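Local coordinates for protein folylpolyglutamate synthase (FolC) (Helicobacter pylori, PDB 6K8C) that probably uses ATP to add glutamate to dihydropteroate and then further glutamates to reduced folates, in folate and folylpolyglutamate biosynthesis, at residues His288-Lys297 with Lys318-Pro329; Val102-Gln111 with Tyr124-Leu132. All blocks are in the same frame, centred on the assembly; numbering follows the deposited sequence.

Interaction 1. Residues His288-Lys297 with Lys318-Pro329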
loop_
_atom_site.group_PDB
_atom_site.type_symbol
_atom_site.label_atom_id
_atom_site.label_comp_id
_atom_site.label_asym_id
_atom_site.label_seq_id
_atom_site.Cartn_x
_atom_site.Cartn_y
_atom_site.Cartn_z
ATOM N N HIS A 288 -7.879 -1.980 8.005
ATOM C CA HIS A 288 -9.107 -1.671 8.746
ATOM C C HIS A 288 -10.268 -1.953 7.790
ATOM O O HIS A 288 -10.713 -1.066 7.059
ATOM C CB HIS A 288 -9.160 -0.252 9.269
ATOM C CG HIS A 288 -10.251 -0.037 10.272
ATOM N ND1 HIS A 288 -11.582 0.032 9.920
ATOM C CD2 HIS A 288 -10.213 0.079 11.621
ATOM C CE1 HIS A 288 -12.314 0.201 11.007
ATOM N NE2 HIS A 288 -11.508 0.233 12.053
ATOM N N ASN A 289 -10.739 -3.195 7.811
ATOM C CA ASN A 289 -11.735 -3.680 6.868
ATOM C C ASN A 289 -12.404 -4.887 7.483
ATOM O O ASN A 289 -11.742 -5.661 8.185
ATOM C CB ASN A 289 -11.088 -4.074 5.533
ATOM C CG ASN A 289 -11.566 -3.230 4.385
ATOM O OD1 ASN A 289 -12.171 -2.176 4.583
ATOM N ND2 ASN A 289 -11.300 -3.687 3.166
ATOM N N PRO A 290 -13.698 -5.092 7.233
ATOM C CA PRO A 290 -14.313 -6.357 7.643
ATOM C C PRO A 290 -13.566 -7.559 7.099
ATOM O O PRO A 290 -13.437 -8.575 7.792
ATOM C CB PRO A 290 -15.736 -6.253 7.070
ATOM C CG PRO A 290 -15.993 -4.789 6.977
ATOM C CD PRO A 290 -14.667 -4.181 6.600
ATOM N N HIS A 291 -13.048 -7.462 5.874
ATOM C CA HIS A 291 -12.349 -8.599 5.288
ATOM C C HIS A 291 -11.055 -8.905 6.034
ATOM O O HIS A 291 -10.768 -10.068 6.345
ATOM C CB HIS A 291 -12.064 -8.346 3.809
ATOM C CG HIS A 291 -11.531 -9.547 3.098
ATOM N ND1 HIS A 291 -12.350 -10.521 2.567
ATOM C CD2 HIS A 291 -10.260 -9.953 2.860
ATOM C CE1 HIS A 291 -11.607 -11.466 2.017
ATOM N NE2 HIS A 291 -10.337 -11.145 2.182
ATOM N N SER A 292 -10.245 -7.882 6.315
ATOM C CA SER A 292 -9.012 -8.149 7.048
ATOM C C SER A 292 -9.302 -8.515 8.496
ATOM O O SER A 292 -8.595 -9.341 9.075
ATOM C CB SER A 292 -8.058 -6.950 6.975
ATOM O OG SER A 292 -8.664 -5.751 7.423
ATOM N N ALA A 293 -10.347 -7.932 9.089
ATOM C CA ALA A 293 -10.675 -8.271 10.470
ATOM C C ALA A 293 -11.045 -9.742 10.601
ATOM O O ALA A 293 -10.636 -10.410 11.560
ATOM C CB ALA A 293 -11.804 -7.377 10.975
ATOM N N LYS A 294 -11.805 -10.271 9.637
ATOM C CA LYS A 294 -12.128 -11.693 9.652
ATOM C C LYS A 294 -10.869 -12.540 9.536
ATOM O O LYS A 294 -10.718 -13.541 10.245
ATOM C CB LYS A 294 -13.105 -12.023 8.523
ATOM C CG LYS A 294 -14.508 -11.486 8.741
ATOM C CD LYS A 294 -15.408 -11.783 7.550
ATOM C CE LYS A 294 -16.837 -11.338 7.813
ATOM N NZ LYS A 294 -17.660 -11.337 6.569
ATOM N N ALA A 295 -9.948 -12.146 8.653
ATOM C CA ALA A 295 -8.720 -12.913 8.473
ATOM C C ALA A 295 -7.842 -12.855 9.716
ATOM O O ALA A 295 -7.177 -13.841 10.062
ATOM C CB ALA A 295 -7.956 -12.392 7.258
ATOM N N LEU A 296 -7.815 -11.710 10.399
ATOM C CA LEU A 296 -7.000 -11.614 11.605
ATOM C C LEU A 296 -7.615 -12.410 12.749
ATOM O O LEU A 296 -6.891 -13.014 13.550
ATOM C CB LEU A 296 -6.816 -10.152 11.995
ATOM C CG LEU A 296 -5.833 -9.446 11.061
ATOM C CD1 LEU A 296 -6.117 -7.974 11.028
ATOM C CD2 LEU A 296 -4.398 -9.705 11.495
ATOM N N LYS A 297 -8.945 -12.422 12.844
ATOM C CA LYS A 297 -9.601 -13.291 13.814
ATOM C C LYS A 297 -9.165 -14.739 13.619
ATOM O O LYS A 297 -8.821 -15.434 14.582
ATOM C CB LYS A 297 -11.121 -13.164 13.692
ATOM C CG LYS A 297 -11.890 -14.247 14.444
ATOM C CD LYS A 297 -13.304 -13.783 14.819
ATOM C CE LYS A 297 -14.231 -13.724 13.609
ATOM N NZ LYS A 297 -15.642 -13.357 13.991
ATOM N N LYS A 318 -14.231 5.104 8.668
ATOM C CA LYS A 318 -14.274 3.652 8.631
ATOM C C LYS A 318 -15.388 3.110 9.521
ATOM O O LYS A 318 -15.838 3.759 10.470
ATOM C CB LYS A 318 -12.925 3.069 9.056
ATOM C CG LYS A 318 -11.780 3.446 8.129
ATOM C CD LYS A 318 -11.790 2.616 6.855
ATOM C CE LYS A 318 -11.231 3.395 5.670
ATOM N NZ LYS A 318 -12.193 4.409 5.152
ATOM N N ASP A 319 -15.829 1.894 9.193
ATOM C CA ASP A 319 -16.900 1.222 9.928
ATOM C C ASP A 319 -16.285 0.522 11.136
ATOM O O ASP A 319 -16.097 -0.697 11.166
ATOM C CB ASP A 319 -17.640 0.245 9.022
ATOM C CG ASP A 319 -18.915 -0.297 9.653
ATOM O OD1 ASP A 319 -19.142 -0.066 10.862
ATOM O OD2 ASP A 319 -19.691 -0.962 8.934
ATOM N N ALA A 320 -15.972 1.325 12.156
ATOM C CA ALA A 320 -15.344 0.786 13.357
ATOM C C ALA A 320 -16.238 -0.239 14.040
ATOM O O ALA A 320 -15.752 -1.263 14.535
ATOM C CB ALA A 320 -15.000 1.919 14.321
ATOM N N PHE A 321 -17.548 0.017 14.071
ATOM C CA PHE A 321 -18.471 -0.876 14.763
ATOM C C PHE A 321 -18.382 -2.295 14.211
ATOM O O PHE A 321 -18.210 -3.260 14.966
ATOM C CB PHE A 321 -19.904 -0.339 14.651
ATOM C CG PHE A 321 -20.943 -1.284 15.168
ATOM C CD1 PHE A 321 -21.257 -1.315 16.517
ATOM C CD2 PHE A 321 -21.608 -2.148 14.308
ATOM C CE1 PHE A 321 -22.212 -2.182 17.002
ATOM C CE2 PHE A 321 -22.561 -3.024 14.789
ATOM C CZ PHE A 321 -22.863 -3.043 16.136
ATOM N N LEU A 322 -18.502 -2.441 12.891
ATOM C CA LEU A 322 -18.507 -3.770 12.292
ATOM C C LEU A 322 -17.174 -4.479 12.503
ATOM O O LEU A 322 -17.140 -5.677 12.812
ATOM C CB LEU A 322 -18.831 -3.665 10.803
ATOM C CG LEU A 322 -18.928 -4.981 10.030
ATOM C CD1 LEU A 322 -19.829 -5.958 10.766
ATOM C CD2 LEU A 322 -19.427 -4.730 8.612
ATOM N N VAL A 323 -16.067 -3.753 12.352
ATOM C CA VAL A 323 -14.749 -4.361 12.508
ATOM C C VAL A 323 -14.572 -4.887 13.927
ATOM O O VAL A 323 -14.127 -6.023 14.138
ATOM C CB VAL A 323 -13.655 -3.349 12.127
ATOM C CG1 VAL A 323 -12.337 -3.698 12.793
ATOM C CG2 VAL A 323 -13.516 -3.288 10.610
ATOM N N LEU A 324 -14.945 -4.080 14.924
ATOM C CA LEU A 324 -14.831 -4.517 16.311
ATOM C C LEU A 324 -15.812 -5.640 16.627
ATOM O O LEU A 324 -15.508 -6.526 17.437
ATOM C CB LEU A 324 -15.048 -3.330 17.250
ATOM C CG LEU A 324 -13.974 -2.241 17.129
ATOM C CD1 LEU A 324 -14.436 -0.941 17.763
ATOM C CD2 LEU A 324 -12.673 -2.717 17.756
ATOM N N GLU A 325 -17.001 -5.616 16.015
ATOM C CA GLU A 325 -17.942 -6.715 16.206
ATOM C C GLU A 325 -17.379 -8.021 15.657
ATOM O O GLU A 325 -17.546 -9.086 16.265
ATOM C CB GLU A 325 -19.279 -6.384 15.545
ATOM C CG GLU A 325 -20.361 -7.411 15.816
ATOM C CD GLU A 325 -21.631 -7.143 15.029
ATOM O OE1 GLU A 325 -21.576 -7.141 13.778
ATOM O OE2 GLU A 325 -22.684 -6.931 15.664
ATOM N N ILE A 326 -16.701 -7.956 14.512
ATOM C CA ILE A 326 -16.085 -9.150 13.936
ATOM C C ILE A 326 -14.977 -9.677 14.843
ATOM O O ILE A 326 -14.839 -10.891 15.043
ATOM C CB ILE A 326 -15.571 -8.841 12.517
ATOM C CG1 ILE A 326 -16.749 -8.737 11.540
ATOM C CG2 ILE A 326 -14.559 -9.889 12.057
ATOM C CD1 ILE A 326 -16.440 -7.919 10.301
ATOM N N LEU A 327 -14.181 -8.774 15.423
ATOM C CA LEU A 327 -13.049 -9.203 16.235
ATOM C C LEU A 327 -13.459 -9.611 17.642
ATOM O O LEU A 327 -12.757 -10.412 18.269
ATOM C CB LEU A 327 -11.996 -8.093 16.309
ATOM C CG LEU A 327 -11.244 -7.839 15.001
ATOM C CD1 LEU A 327 -10.510 -6.503 15.035
ATOM C CD2 LEU A 327 -10.279 -8.984 14.746
ATOM N N LYS A 328 -14.578 -9.089 18.146
ATOM C CA LYS A 328 -14.967 -9.330 19.536
ATOM C C LYS A 328 -14.876 -10.787 19.988
ATOM O O LYS A 328 -14.424 -11.018 21.122
ATOM C CB LYS A 328 -16.393 -8.806 19.779
ATOM C CG LYS A 328 -16.842 -8.995 21.220
ATOM C CD LYS A 328 -18.254 -8.499 21.461
ATOM C CE LYS A 328 -18.686 -8.828 22.883
ATOM N NZ LYS A 328 -20.115 -8.483 23.100
ATOM N N PRO A 329 -15.273 -11.793 19.198
ATOM C CA PRO A 329 -15.195 -13.178 19.698
ATOM C C PRO A 329 -13.804 -13.626 20.129
ATOM O O PRO A 329 -13.702 -14.601 20.881
ATOM C CB PRO A 329 -15.705 -14.007 18.512
ATOM C CG PRO A 329 -16.649 -13.100 17.823
ATOM C CD PRO A 329 -16.025 -11.729 17.930
HETATM O O HOH W 1 -14.001 -0.266 7.628
#
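Successive crossover helices of the glutamate ligase domain, 290-303 and 320-327, lie side by side here, with I326 and V323 fitting against P290, A293 and the H288 ring. The segment axes approach to 8.9 Å and diverge by 16°, so the two segments run nearly parallel. I326 is a knob in the hole made by P290, A293, K294 and K297: its CD1 touches P290 CB at 3.7 Å, while its other branch, CG2, rests on A293 and on K294 CG. One turn earlier, V323 divides its methyls. CG1 lies over one face of the H288 imidazole, offset toward the rim, and CG2 meets H288 CE1 at 3.7 Å. The edge of that ring faces the start of the second helix near A320 CA; NE2 is hydrogen-bonded to Y312 OH, and ND1 makes a weak hydrogen bond to a water that accepts from D319 N. At the far end K297, bent at chi3 (73°), sends NZ across I326 to its carbonyl, I326 O, at 2.8 Å, in the carbonyl plane and on a lone pair. An apolar seam is thus flanked by polar links, and the lysine charge probably gains from meeting a carbonyl late in the helix.

Interaction 2. Residues Val102-Gln111 with Tyr124-Leu132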
loop_
_atom_site.group_PDB
_atom_site.type_symbol
_atom_site.label_atom_id
_atom_site.label_comp_id
_atom_site.label_asym_id
_atom_site.label_seq_id
_atom_site.Cartn_x
_atom_site.Cartn_y
_atom_site.Cartn_z
ATOM N N VAL A 102 22.405 0.061 -0.992
ATOM C CA VAL A 102 21.941 0.369 -2.342
ATOM C C VAL A 102 21.097 1.638 -2.338
ATOM O O VAL A 102 21.216 2.489 -3.229
ATOM C CB VAL A 102 21.158 -0.827 -2.916
ATOM C CG1 VAL A 102 20.550 -0.471 -4.262
ATOM C CG2 VAL A 102 22.061 -2.049 -3.036
ATOM N N LEU A 103 20.229 1.782 -1.336
ATOM C CA LEU A 103 19.399 2.979 -1.232
ATOM C C LEU A 103 20.239 4.215 -0.917
ATOM O O LEU A 103 20.024 5.285 -1.498
ATOM C CB LEU A 103 18.329 2.764 -0.162
ATOM C CG LEU A 103 17.334 3.896 0.100
ATOM C CD1 LEU A 103 16.618 4.313 -1.180
ATOM C CD2 LEU A 103 16.339 3.467 1.164
ATOM N N GLU A 104 21.197 4.088 0.003
ATOM C CA GLU A 104 22.054 5.226 0.332
ATOM C C GLU A 104 22.879 5.661 -0.874
ATOM O O GLU A 104 23.117 6.858 -1.074
ATOM C CB GLU A 104 22.954 4.871 1.518
ATOM C CG GLU A 104 24.025 5.913 1.825
ATOM C CD GLU A 104 23.459 7.224 2.353
ATOM O OE1 GLU A 104 22.307 7.240 2.837
ATOM O OE2 GLU A 104 24.178 8.245 2.292
ATOM N N ASN A 105 23.294 4.705 -1.709
ATOM C CA ASN A 105 24.066 5.042 -2.901
ATOM C C ASN A 105 23.230 5.826 -3.906
ATOM O O ASN A 105 23.726 6.771 -4.529
ATOM C CB ASN A 105 24.625 3.768 -3.534
ATOM C CG ASN A 105 25.233 4.017 -4.895
ATOM O OD1 ASN A 105 24.620 3.728 -5.923
ATOM N ND2 ASN A 105 26.442 4.565 -4.911
ATOM N N ALA A 106 21.963 5.450 -4.089
ATOM C CA ALA A 106 21.097 6.227 -4.971
ATOM C C ALA A 106 20.908 7.640 -4.437
ATOM O O ALA A 106 20.921 8.612 -5.201
ATOM C CB ALA A 106 19.743 5.530 -5.130
ATOM N N HIS A 107 20.719 7.768 -3.123
ATOM C CA HIS A 107 20.605 9.086 -2.513
ATOM C C HIS A 107 21.874 9.904 -2.734
ATOM O O HIS A 107 21.807 11.096 -3.058
ATOM C CB HIS A 107 20.315 8.940 -1.020
ATOM C CG HIS A 107 20.643 10.167 -0.227
ATOM N ND1 HIS A 107 19.902 11.325 -0.312
ATOM C CD2 HIS A 107 21.652 10.426 0.638
ATOM C CE1 HIS A 107 20.431 12.242 0.480
ATOM N NE2 HIS A 107 21.494 11.723 1.065
ATOM N N GLN A 108 23.041 9.278 -2.576
ATOM C CA GLN A 108 24.298 10.008 -2.731
ATOM C C GLN A 108 24.436 10.586 -4.135
ATOM O O GLN A 108 24.975 11.685 -4.308
ATOM C CB GLN A 108 25.480 9.099 -2.403
ATOM C CG GLN A 108 25.791 8.996 -0.915
ATOM C CD GLN A 108 25.816 10.354 -0.221
ATOM O OE1 GLN A 108 26.397 11.313 -0.727
ATOM N NE2 GLN A 108 25.186 10.434 0.945
ATOM N N GLN A 109 23.939 9.872 -5.150
ATOM C CA GLN A 109 23.986 10.399 -6.510
ATOM C C GLN A 109 22.999 11.545 -6.702
ATOM O O GLN A 109 23.284 12.498 -7.437
ATOM C CB GLN A 109 23.703 9.286 -7.521
ATOM C CG GLN A 109 24.649 8.099 -7.443
ATOM C CD GLN A 109 24.333 7.045 -8.487
ATOM O OE1 GLN A 109 24.081 5.885 -8.160
ATOM N NE2 GLN A 109 24.338 7.446 -9.754
ATOM N N LEU A 110 21.828 11.469 -6.060
ATOM C CA LEU A 110 20.787 12.467 -6.289
ATOM C C LEU A 110 21.053 13.775 -5.550
ATOM O O LEU A 110 20.763 14.856 -6.078
ATOM C CB LEU A 110 19.425 11.923 -5.854
ATOM C CG LEU A 110 18.737 10.880 -6.727
ATOM C CD1 LEU A 110 17.420 10.476 -6.083
ATOM C CD2 LEU A 110 18.512 11.441 -8.117
ATOM N N GLN A 111 21.561 13.694 -4.320
ATOM C CA GLN A 111 21.502 14.830 -3.404
ATOM C C GLN A 111 22.288 16.043 -3.892
ATOM O O GLN A 111 22.012 17.160 -3.444
ATOM C CB GLN A 111 22.001 14.410 -2.020
ATOM C CG GLN A 111 23.358 13.723 -2.022
ATOM C CD GLN A 111 24.510 14.707 -2.099
ATOM O OE1 GLN A 111 24.419 15.824 -1.591
ATOM N NE2 GLN A 111 25.598 14.301 -2.745
ATOM N N TYR A 124 10.892 13.091 -3.524
ATOM C CA TYR A 124 12.235 12.520 -3.454
ATOM C C TYR A 124 12.192 10.995 -3.439
ATOM O O TYR A 124 13.035 10.339 -4.065
ATOM C CB TYR A 124 12.973 13.039 -2.222
ATOM C CG TYR A 124 14.461 12.800 -2.290
ATOM C CD1 TYR A 124 15.228 13.367 -3.304
ATOM C CD2 TYR A 124 15.099 11.992 -1.360
ATOM C CE1 TYR A 124 16.589 13.147 -3.378
ATOM C CE2 TYR A 124 16.459 11.769 -1.426
ATOM C CZ TYR A 124 17.197 12.347 -2.438
ATOM O OH TYR A 124 18.546 12.121 -2.506
ATOM N N ALA A 125 11.231 10.414 -2.711
ATOM C CA ALA A 125 11.053 8.964 -2.742
ATOM C C ALA A 125 10.807 8.476 -4.164
ATOM O O ALA A 125 11.327 7.428 -4.569
ATOM C CB ALA A 125 9.894 8.556 -1.827
ATOM N N THR A 126 10.025 9.234 -4.939
ATOM C CA THR A 126 9.758 8.869 -6.328
ATOM C C THR A 126 11.043 8.840 -7.150
ATOM O O THR A 126 11.278 7.899 -7.916
ATOM C CB THR A 126 8.740 9.840 -6.938
ATOM O OG1 THR A 126 7.518 9.787 -6.189
ATOM C CG2 THR A 126 8.443 9.483 -8.392
ATOM N N LEU A 127 11.890 9.867 -7.011
ATOM C CA LEU A 127 13.155 9.871 -7.741
ATOM C C LEU A 127 14.047 8.721 -7.302
ATOM O O LEU A 127 14.738 8.115 -8.129
ATOM C CB LEU A 127 13.890 11.205 -7.554
ATOM C CG LEU A 127 13.253 12.461 -8.151
ATOM C CD1 LEU A 127 14.218 13.642 -8.000
ATOM C CD2 LEU A 127 12.872 12.263 -9.614
ATOM N N LEU A 128 14.060 8.415 -6.001
ATOM C CA LEU A 128 14.834 7.277 -5.525
ATOM C C LEU A 128 14.353 5.981 -6.174
ATOM O O LEU A 128 15.166 5.125 -6.547
ATOM C CB LEU A 128 14.748 7.182 -4.001
ATOM C CG LEU A 128 15.554 8.194 -3.183
ATOM C CD1 LEU A 128 15.170 8.102 -1.715
ATOM C CD2 LEU A 128 17.049 7.975 -3.374
ATOM N N ALA A 129 13.036 5.823 -6.322
ATOM C CA ALA A 129 12.507 4.632 -6.980
ATOM C C ALA A 129 12.990 4.539 -8.423
ATOM O O ALA A 129 13.400 3.466 -8.881
ATOM C CB ALA A 129 10.975 4.631 -6.921
ATOM N N VAL A 130 12.948 5.654 -9.156
ATOM C CA VAL A 130 13.397 5.642 -10.547
ATOM C C VAL A 130 14.885 5.331 -10.623
ATOM O O VAL A 130 15.331 4.585 -11.505
ATOM C CB VAL A 130 13.067 6.978 -11.234
ATOM C CG1 VAL A 130 13.541 6.960 -12.696
ATOM C CG2 VAL A 130 11.583 7.269 -11.142
ATOM N N MET A 131 15.680 5.896 -9.707
ATOM C CA MET A 131 17.111 5.600 -9.684
ATOM C C MET A 131 17.354 4.119 -9.426
ATOM O O MET A 131 18.176 3.479 -10.096
ATOM C CB MET A 131 17.811 6.449 -8.618
ATOM C CG MET A 131 18.117 7.873 -9.045
ATOM S SD MET A 131 19.375 7.976 -10.340
ATOM C CE MET A 131 20.796 7.307 -9.481
ATOM N N LEU A 132 16.634 3.554 -8.455
ATOM C CA LEU A 132 16.805 2.148 -8.117
ATOM C C LEU A 132 16.345 1.219 -9.231
ATOM O O LEU A 132 16.826 0.084 -9.301
ATOM C CB LEU A 132 16.045 1.827 -6.835
ATOM C CG LEU A 132 16.595 2.463 -5.564
ATOM C CD1 LEU A 132 15.627 2.254 -4.412
ATOM C CD2 LEU A 132 17.959 1.888 -5.237
#
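L110, M131 and Y124 bury more surface than any other residues in the meeting between helices 100-110 and 121-132, whose segment axes are steeply crossed, at 110° and 9.6 Å. L110 is the knob of the first helix, seated among Y124, L127, L128 and M131. Its two methyls part company: CD1 turns to L128 CD2 at 3.7 Å and to the Y124 ring, whereas CD2 runs past M131 CG, also at 3.7 Å. M131 starts opposite A106, where the two CB atoms are 4.1 Å apart and the backbones come nearest. Bends at chi2 and chi3 then carry its chain across the flank of the first helix, bringing CE against the side chain of Q109. Y124, with CG anti to the backbone N (chi1 -164°), reaches across the groove beside L110, and its OH passes L110 CB at 3.5 Å to meet H107 ND1 in a 2.7 Å hydrogen bond in which either could be the donor. The two rings stand almost perpendicular, rim to rim, and H107 is gripped on its other nitrogen as well, through NE2 to N10 O. F15 of helix 12-17 packs on both rings. L128 returns the interlock, its side chain sitting among L103, A106, H107 and L110, and L132 extends the apolar contact to V102. This mutual knobs-into-holes packing forms part of the helical cover on the mixed sheet of the Mur ligase middle domain: helix 121-132 lies against strand 76-79, helix 100-110 packs on it, and F38 of helix 28-41 touches both.

In the fold
Interaction 2 comes first along the chain, in the Mur ligase middle domain, and closes before interaction 1 opens in the glutamate ligase domain. The contact centres are 38 Å apart on opposite sides of the chain's centre, with about 23 Å between nearest atoms, so neither touches the other. Each packs against a different mixed sheet: helix 121-132 of interaction 2 lies against strand 76-79 of the eight-stranded sheet, whereas the helices of interaction 1 both contact strand 373-376 of the six-stranded one. The two helix pairs thus share no residue, sheet or direct contact, consistent with the distinct middle and C-terminal glutamate ligase domains of the Mur ligase relatives.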